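Local coordinates for uncharacterized protein VPA0106 (Vibrio parahaemolyticus, PDB 3U07) that is of unknown function but combines DUF1254 and DUF1214 family regions and carries a signal sequence, consistent with export from the cytoplasm, at residues A[313-318]-A[415-420]; A[217-222]-A[242-247]. The protein carries 2 engineered substitutions. One frame throughout, in Å; residues are numbered along the deposited sequence.

Contact 1 of 2, residues A[313-318]-A[415-420]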
ATOM      1  N   GLU A 313      -5.462  -8.692   2.133  1.00 20.13           N
ATOM      2  CA  GLU A 313      -4.065  -9.010   2.410  1.00 21.77           C
ATOM      3  C   GLU A 313      -3.670  -8.372   3.736  1.00 23.24           C
ATOM      4  O   GLU A 313      -2.924  -8.956   4.523  1.00 23.87           O
ATOM      5  CB  GLU A 313      -3.149  -8.461   1.315  1.00 20.30           C
ATOM      6  CG  GLU A 313      -3.469  -8.926  -0.097  1.00 25.22           C
ATOM      7  CD  GLU A 313      -3.372 -10.431  -0.261  1.00 28.33           C
ATOM      8  OE1 GLU A 313      -2.680 -11.080   0.549  1.00 23.62           O
ATOM      9  OE2 GLU A 313      -3.979 -10.961  -1.213  1.00 33.40           O
ATOM     10  N   ALA A 314      -4.167  -7.162   3.964  1.00 21.95           N
ATOM     11  CA  ALA A 314      -3.864  -6.431   5.190  1.00 24.35           C
ATOM     12  C   ALA A 314      -4.911  -5.364   5.475  1.00 23.88           C
ATOM     13  O   ALA A 314      -5.233  -4.546   4.618  1.00 22.88           O
ATOM     14  CB  ALA A 314      -2.483  -5.785   5.089  1.00 23.69           C
ATOM     15  N   SER A 315      -5.454  -5.395   6.684  1.00 25.56           N
ATOM     16  CA  SER A 315      -6.440  -4.412   7.111  1.00 23.19           C
ATOM     17  C   SER A 315      -5.878  -3.791   8.375  1.00 23.52           C
ATOM     18  O   SER A 315      -4.942  -4.329   8.973  1.00 21.53           O
ATOM     19  CB  SER A 315      -7.785  -5.073   7.403  1.00 20.42           C
ATOM     20  OG  SER A 315      -8.437  -5.452   6.208  1.00 19.98           O
ATOM     21  N   TYR A 316      -6.430  -2.661   8.790  1.00 23.71           N
ATOM     22  CA  TYR A 316      -5.912  -2.029   9.989  1.00 28.03           C
ATOM     23  C   TYR A 316      -6.974  -1.264  10.753  1.00 23.70           C
ATOM     24  O   TYR A 316      -8.076  -1.019  10.254  1.00 21.66           O
ATOM     25  CB  TYR A 316      -4.754  -1.084   9.628  1.00 36.90           C
ATOM     26  CG  TYR A 316      -5.188   0.290   9.170  1.00 50.95           C
ATOM     27  CD1 TYR A 316      -5.990   0.453   8.042  1.00 62.38           C
ATOM     28  CD2 TYR A 316      -4.824   1.429   9.888  1.00 58.04           C
ATOM     29  CE1 TYR A 316      -6.424   1.719   7.642  1.00 63.90           C
ATOM     30  CE2 TYR A 316      -5.252   2.698   9.500  1.00 61.59           C
ATOM     31  CZ  TYR A 316      -6.052   2.834   8.377  1.00 63.39           C
ATOM     32  OH  TYR A 316      -6.490   4.085   8.004  1.00 65.61           O
ATOM     33  N   ARG A 317      -6.626  -0.914  11.985  1.00 24.34           N
ATOM     34  CA  ARG A 317      -7.493  -0.139  12.858  1.00 27.14           C
ATOM     35  C   ARG A 317      -6.583   0.747  13.690  1.00 26.82           C
ATOM     36  O   ARG A 317      -5.437   0.388  13.981  1.00 28.18           O
ATOM     37  CB  ARG A 317      -8.306  -1.049  13.783  1.00 26.26           C
ATOM     38  CG  ARG A 317      -9.384  -1.861  13.078  1.00 26.05           C
ATOM     39  CD  ARG A 317     -10.471  -0.970  12.478  1.00 17.89           C
ATOM     40  NE  ARG A 317     -11.596  -1.769  11.995  1.00 23.47           N
ATOM     41  CZ  ARG A 317     -11.639  -2.381  10.816  1.00 27.20           C
ATOM     42  NH1 ARG A 317     -10.620  -2.286   9.970  1.00 26.15           N
ATOM     43  NH2 ARG A 317     -12.703  -3.104  10.486  1.00 23.69           N
ATOM     44  N   LYS A 318      -7.085   1.917  14.051  1.00 23.53           N
ATOM     45  CA  LYS A 318      -6.322   2.844  14.866  1.00 28.10           C
ATOM     46  C   LYS A 318      -7.176   3.312  16.037  1.00 32.03           C
ATOM     47  O   LYS A 318      -8.382   3.534  15.900  1.00 27.24           O
ATOM     48  CB  LYS A 318      -5.866   4.049  14.036  1.00 27.51           C
ATOM     49  CG  LYS A 318      -5.334   5.196  14.883  1.00 36.43           C
ATOM     50  CD  LYS A 318      -4.778   6.342  14.048  1.00 43.03           C
ATOM     51  CE  LYS A 318      -4.541   7.566  14.926  1.00 55.29           C
ATOM     52  NZ  LYS A 318      -3.574   8.541  14.342  1.00 61.00           N
ATOM     53  N   TYR A 415      -3.702  -9.552   8.988  1.00 21.40           N
ATOM     54  CA  TYR A 415      -3.217 -10.160   7.755  1.00 25.90           C
ATOM     55  C   TYR A 415      -4.050 -11.400   7.459  1.00 26.12           C
ATOM     56  O   TYR A 415      -3.997 -12.379   8.199  1.00 25.15           O
ATOM     57  CB  TYR A 415      -1.749 -10.531   7.928  1.00 24.88           C
ATOM     58  CG  TYR A 415      -0.875  -9.338   8.232  1.00 24.65           C
ATOM     59  CD1 TYR A 415      -0.286  -8.596   7.206  1.00 22.48           C
ATOM     60  CD2 TYR A 415      -0.667  -8.925   9.543  1.00 24.90           C
ATOM     61  CE1 TYR A 415       0.488  -7.471   7.483  1.00 28.74           C
ATOM     62  CE2 TYR A 415       0.100  -7.802   9.831  1.00 30.93           C
ATOM     63  CZ  TYR A 415       0.674  -7.079   8.801  1.00 31.85           C
ATOM     64  OH  TYR A 415       1.425  -5.965   9.088  1.00 27.95           O
ATOM     65  N   GLY A 416      -4.823 -11.345   6.379  1.00 21.71           N
ATOM     66  CA  GLY A 416      -5.671 -12.464   6.016  1.00 20.30           C
ATOM     67  C   GLY A 416      -6.989 -12.366   6.763  1.00 30.13           C
ATOM     68  O   GLY A 416      -7.584 -13.377   7.143  1.00 29.22           O
ATOM     69  N   ALA A 417      -7.443 -11.132   6.966  1.00 27.34           N
ATOM     70  CA  ALA A 417      -8.683 -10.850   7.681  1.00 28.82           C
ATOM     71  C   ALA A 417      -9.930 -11.302   6.935  1.00 30.33           C
ATOM     72  O   ALA A 417      -9.929 -11.383   5.708  1.00 26.73           O
ATOM     73  CB  ALA A 417      -8.778  -9.361   7.964  1.00 30.15           C
ATOM     74  N   ASP A 418     -10.997 -11.583   7.686  1.00 30.82           N
ATOM     75  CA  ASP A 418     -12.259 -12.004   7.086  1.00 25.81           C
ATOM     76  C   ASP A 418     -13.041 -10.778   6.614  1.00 21.99           C
ATOM     77  O   ASP A 418     -12.576  -9.649   6.765  1.00 23.04           O
ATOM     78  CB  ASP A 418     -13.084 -12.851   8.078  1.00 32.80           C
ATOM     79  CG  ASP A 418     -13.669 -12.040   9.236  1.00 36.40           C
ATOM     80  OD1 ASP A 418     -13.326 -10.852   9.409  1.00 33.09           O
ATOM     81  OD2 ASP A 418     -14.485 -12.612   9.988  1.00 39.23           O
ATOM     82  N   ASP A 419     -14.222 -10.996   6.045  1.00 25.90           N
ATOM     83  CA  ASP A 419     -15.025  -9.895   5.524  1.00 29.44           C
ATOM     84  C   ASP A 419     -15.347  -8.781   6.516  1.00 21.39           C
ATOM     85  O   ASP A 419     -15.193  -7.603   6.195  1.00 21.47           O
ATOM     86  CB  ASP A 419     -16.334 -10.423   4.918  1.00 31.13           C
ATOM     87  CG  ASP A 419     -16.110 -11.273   3.677  1.00 36.49           C
ATOM     88  OD1 ASP A 419     -15.020 -11.182   3.077  1.00 32.34           O
ATOM     89  OD2 ASP A 419     -17.031 -12.023   3.294  1.00 38.65           O
ATOM     90  N   ALA A 420     -15.793  -9.148   7.715  1.00 21.25           N
ATOM     91  CA  ALA A 420     -16.160  -8.163   8.731  1.00 24.05           C
ATOM     92  C   ALA A 420     -15.038  -7.182   9.049  1.00 22.43           C
ATOM     93  O   ALA A 420     -15.282  -5.996   9.273  1.00 20.99           O
ATOM     94  CB  ALA A 420     -16.621  -8.876  10.002  1.00 30.28           C
TER
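The phenol ring of Tyr415 lies at a slant beside the start of the 313-318 segment, and both Ala314 CB and Glu313 O meet it obliquely. The methyl Ala314 CB lies 4.1 Å from Tyr415 CD1, an apolar contact along the CD1-CE1 side of the ring. With CG of Tyr415 anti to its carbonyl carbon (chi1 -60°), beside the backbone N, the ring can touch Ala314 and also stack with Phe347 and meet Tyr108, while its hydroxyl bonds to Asp81. At the CA of Tyr415 the backbones approach without a conventional hydrogen bond: Tyr415 CA-H points at Glu313 O over 3.5 Å. Gly416 then turns the chain with backbone angles at which a CB would press on the carbonyl O of the residue before.

The second flat group is the guanidinium of Arg317. Ala420 O lies at its edge near its plane, but 4.1 Å from NH2 it is a neighbour and not a hydrogen-bond partner; NH2 bonds instead to the carbonyls of Ile421 and Tyr426. NH1 turns back to Tyr316 O at 2.9 Å in a nearly straight bond (163°), which stands above that carbonyl's plane though it lies within the guanidinium plane. Between the two flat groups, Ser315 OG rests 4.3 Å from Ala417 CB and bonds to Pro311 O.

The segments part just where strands 315-319 and 408-417 of an antiparallel sheet stop pairing, beyond the backbone bonds of Ser315 with Phe414. Contact across the fork is therefore van der Waals and weakly polar, whereas the carbonyl oxygens bonded to Arg317, among them that of Ile421 in the short helix 419-423, would probably favour its positive charge and fix the rotation of its end.

Contact 2 of 2, residues A[217-222]-A[242-247]; sequences ERVNFV and IGVEPC
Asn220, on helix 215-224, plugs its side-chain amide into the backbone of the loop 242-247 and forms the tight part of this contact. ND2 donates to Gly243 O at 2.9 Å, almost straight (173°) and with the acceptor in the amide plane. On the other branch, OD1 accepts Glu245 N at 2.8 Å, the donor standing above the carbonyl plane. A chi1 of -69° places CG opposite the carbonyl carbon and sends the amide across to the loop. ND2 also donates to Lys248 O, so three bonds hold the group and its rotation is settled. The main chain of the same residue takes part too: Asn220 O receives Cys247 N at 3.1 Å. Beside it, Val219 adds an apolar contact, its CG1 lying 4.1 Å from Val244 CG1; Val244 also packs on Trp215, Leu216 and Leu223 of the same helix.

Toward solvent the fit slackens. The CB atoms of Glu245 and Pro246 point away from 217-222, although Pro246 still touches Leu223; the Glu245 side chain makes no close contact with 217-222, and Cys247 is exposed at the margin. Yet this end is tied covalently, since Cys247 SG is joined to Cys224 SG in a disulfide one helical turn beyond Asn220.

A single buried asparagine thus reads out the loop's backbone polarity, donating to the carbonyls of Gly243 and Lys248 and accepting from Glu245 N. It gives backbone polar atoms of an irregular loop hydrogen-bond partners, and with the disulfide it gives that loop a defined path along the helix.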
ATOM      1  N   GLU A 217      -1.608  17.651 -18.441  1.00 23.63           N
ATOM      2  CA  GLU A 217      -0.405  17.148 -19.090  1.00 25.26           C
ATOM      3  C   GLU A 217       0.239  15.982 -18.351  1.00 23.71           C
ATOM      4  O   GLU A 217       0.749  15.058 -18.987  1.00 23.07           O
ATOM      5  CB  GLU A 217       0.614  18.271 -19.350  1.00 29.98           C
ATOM      6  CG  GLU A 217       1.006  19.150 -18.186  1.00 46.18           C
ATOM      7  CD  GLU A 217       1.913  20.295 -18.637  1.00 46.90           C
ATOM      8  OE1 GLU A 217       1.473  21.468 -18.595  1.00 28.98           O
ATOM      9  OE2 GLU A 217       3.063  20.013 -19.045  1.00 44.71           O
ATOM     10  N   ARG A 218       0.193  15.997 -17.020  1.00 18.19           N
ATOM     11  CA  ARG A 218       0.772  14.901 -16.253  1.00 16.25           C
ATOM     12  C   ARG A 218      -0.037  13.619 -16.475  1.00 16.07           C
ATOM     13  O   ARG A 218       0.525  12.568 -16.778  1.00 19.74           O
ATOM     14  CB  ARG A 218       0.816  15.243 -14.758  1.00 16.20           C
ATOM     15  CG  ARG A 218       1.819  16.350 -14.396  1.00 20.01           C
ATOM     16  CD  ARG A 218       1.955  16.513 -12.881  1.00 21.69           C
ATOM     17  NE  ARG A 218       0.685  16.855 -12.240  1.00 20.20           N
ATOM     18  CZ  ARG A 218       0.271  18.094 -11.987  1.00 23.20           C
ATOM     19  NH1 ARG A 218       1.027  19.137 -12.310  1.00 23.19           N
ATOM     20  NH2 ARG A 218      -0.910  18.290 -11.421  1.00 19.80           N
ATOM     21  N   VAL A 219      -1.358  13.708 -16.336  1.00 17.86           N
ATOM     22  CA  VAL A 219      -2.210  12.544 -16.533  1.00 14.38           C
ATOM     23  C   VAL A 219      -2.114  12.008 -17.970  1.00 15.27           C
ATOM     24  O   VAL A 219      -1.997  10.801 -18.172  1.00 14.61           O
ATOM     25  CB  VAL A 219      -3.685  12.866 -16.198  1.00 17.65           C
ATOM     26  CG1 VAL A 219      -4.591  11.699 -16.621  1.00 18.46           C
ATOM     27  CG2 VAL A 219      -3.832  13.116 -14.693  1.00 13.70           C
ATOM     28  N   ASN A 220      -2.174  12.892 -18.966  1.00 15.76           N
ATOM     29  CA  ASN A 220      -2.079  12.453 -20.364  1.00 15.76           C
ATOM     30  C   ASN A 220      -0.718  11.811 -20.632  1.00 16.88           C
ATOM     31  O   ASN A 220      -0.609  10.878 -21.429  1.00 16.40           O
ATOM     32  CB  ASN A 220      -2.302  13.628 -21.323  1.00 15.71           C
ATOM     33  CG  ASN A 220      -3.734  14.130 -21.303  1.00 20.62           C
ATOM     34  OD1 ASN A 220      -4.603  13.542 -20.660  1.00 17.53           O
ATOM     35  ND2 ASN A 220      -3.988  15.219 -22.015  1.00 18.08           N
ATOM     36  N   PHE A 221       0.316  12.311 -19.962  1.00 18.87           N
ATOM     37  CA  PHE A 221       1.661  11.764 -20.110  1.00 18.66           C
ATOM     38  C   PHE A 221       1.702  10.317 -19.599  1.00 23.83           C
ATOM     39  O   PHE A 221       2.211   9.418 -20.272  1.00 19.96           O
ATOM     40  CB  PHE A 221       2.661  12.607 -19.312  1.00 21.33           C
ATOM     41  CG  PHE A 221       4.035  12.009 -19.244  1.00 23.37           C
ATOM     42  CD1 PHE A 221       4.914  12.125 -20.318  1.00 26.36           C
ATOM     43  CD2 PHE A 221       4.445  11.313 -18.111  1.00 21.18           C
ATOM     44  CE1 PHE A 221       6.189  11.556 -20.260  1.00 25.34           C
ATOM     45  CE2 PHE A 221       5.713  10.740 -18.041  1.00 23.23           C
ATOM     46  CZ  PHE A 221       6.588  10.862 -19.119  1.00 24.31           C
ATOM     47  N   VAL A 222       1.174  10.099 -18.398  1.00 20.67           N
ATOM     48  CA  VAL A 222       1.155   8.758 -17.822  1.00 19.56           C
ATOM     49  C   VAL A 222       0.271   7.823 -18.641  1.00 21.40           C
ATOM     50  O   VAL A 222       0.619   6.664 -18.868  1.00 15.78           O
ATOM     51  CB  VAL A 222       0.641   8.785 -16.370  1.00 17.74           C
ATOM     52  CG1 VAL A 222       0.441   7.365 -15.863  1.00 14.57           C
ATOM     53  CG2 VAL A 222       1.638   9.526 -15.491  1.00 19.18           C
ATOM     54  N   ILE A 242     -12.829  17.459 -22.014  1.00 24.68           N
ATOM     55  CA  ILE A 242     -12.091  18.187 -20.993  1.00 20.69           C
ATOM     56  C   ILE A 242     -10.610  18.242 -21.345  1.00 18.98           C
ATOM     57  O   ILE A 242      -9.887  19.095 -20.849  1.00 22.34           O
ATOM     58  CB  ILE A 242     -12.269  17.526 -19.600  1.00 24.06           C
ATOM     59  CG1 ILE A 242     -13.755  17.496 -19.229  1.00 28.40           C
ATOM     60  CG2 ILE A 242     -11.481  18.287 -18.544  1.00 18.53           C
ATOM     61  CD1 ILE A 242     -14.409  18.870 -19.151  1.00 28.26           C
ATOM     62  N   GLY A 243     -10.161  17.334 -22.208  1.00 22.71           N
ATOM     63  CA  GLY A 243      -8.758  17.327 -22.593  1.00 24.70           C
ATOM     64  C   GLY A 243      -7.955  16.166 -22.024  1.00 24.34           C
ATOM     65  O   GLY A 243      -6.734  16.103 -22.194  1.00 23.38           O
ATOM     66  N   VAL A 244      -8.629  15.254 -21.328  1.00 20.26           N
ATOM     67  CA  VAL A 244      -7.962  14.081 -20.756  1.00 24.51           C
ATOM     68  C   VAL A 244      -7.922  13.055 -21.875  1.00 23.22           C
ATOM     69  O   VAL A 244      -8.960  12.552 -22.302  1.00 33.14           O
ATOM     70  CB  VAL A 244      -8.749  13.496 -19.571  1.00 23.96           C
ATOM     71  CG1 VAL A 244      -7.957  12.348 -18.936  1.00 20.88           C
ATOM     72  CG2 VAL A 244      -9.025  14.590 -18.552  1.00 26.79           C
ATOM     73  N   GLU A 245      -6.722  12.741 -22.339  1.00 17.09           N
ATOM     74  CA  GLU A 245      -6.563  11.820 -23.454  1.00 15.61           C
ATOM     75  C   GLU A 245      -5.096  11.393 -23.532  1.00 14.45           C
ATOM     76  O   GLU A 245      -4.207  12.236 -23.434  1.00 16.03           O
ATOM     77  CB  GLU A 245      -6.972  12.551 -24.729  1.00 18.83           C
ATOM     78  CG  GLU A 245      -6.845  11.769 -26.016  1.00 29.37           C
ATOM     79  CD  GLU A 245      -7.253  12.613 -27.205  1.00 34.34           C
ATOM     80  OE1 GLU A 245      -8.333  13.232 -27.142  1.00 30.49           O
ATOM     81  OE2 GLU A 245      -6.499  12.660 -28.195  1.00 40.20           O
ATOM     82  N   PRO A 246      -4.822  10.085 -23.733  1.00 17.70           N
ATOM     83  CA  PRO A 246      -3.452   9.547 -23.813  1.00 19.57           C
ATOM     84  C   PRO A 246      -2.528  10.172 -24.841  1.00 27.53           C
ATOM     85  O   PRO A 246      -2.730   9.981 -26.033  1.00 37.89           O
ATOM     86  CB  PRO A 246      -3.662   8.079 -24.146  1.00 16.83           C
ATOM     87  CG  PRO A 246      -5.036   7.792 -23.692  1.00 21.54           C
ATOM     88  CD  PRO A 246      -5.808   9.036 -24.049  1.00 18.29           C
ATOM     89  N   CYS A 247      -1.453  10.803 -24.375  1.00 21.86           N
ATOM     90  CA  CYS A 247      -0.452  11.443 -25.237  1.00 21.45           C
ATOM     91  C   CYS A 247      -0.843  12.851 -25.704  1.00 25.97           C
ATOM     92  O   CYS A 247      -0.072  13.495 -26.411  1.00 29.19           O
ATOM     93  CB  CYS A 247      -0.153  10.601 -26.490  1.00 18.88           C
ATOM     94  SG  CYS A 247       0.001   8.816 -26.204  1.00 28.68           S
TER

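Overall arrangement
Contact 1 and contact 2 are separate elements of the fold. Their centres lie 35 Å apart, with about 23 Å between nearest atoms, on opposite sides of the centre of the chain, and contact 2 closes in sequence before contact 1 opens. Contact 2 joins helical and loop segments at the periphery, its centre 25 Å from the chain centre, and includes half of the disulfide. Contact 1 is deeper, its centre 13 Å from that of the chain, and belongs to a DUF1214 sheet; its Glu313 packs on strand 120-125 and is salt-bridged to Arg127 just beyond it. With no ligand or active site identified, neither contact can be assigned a function.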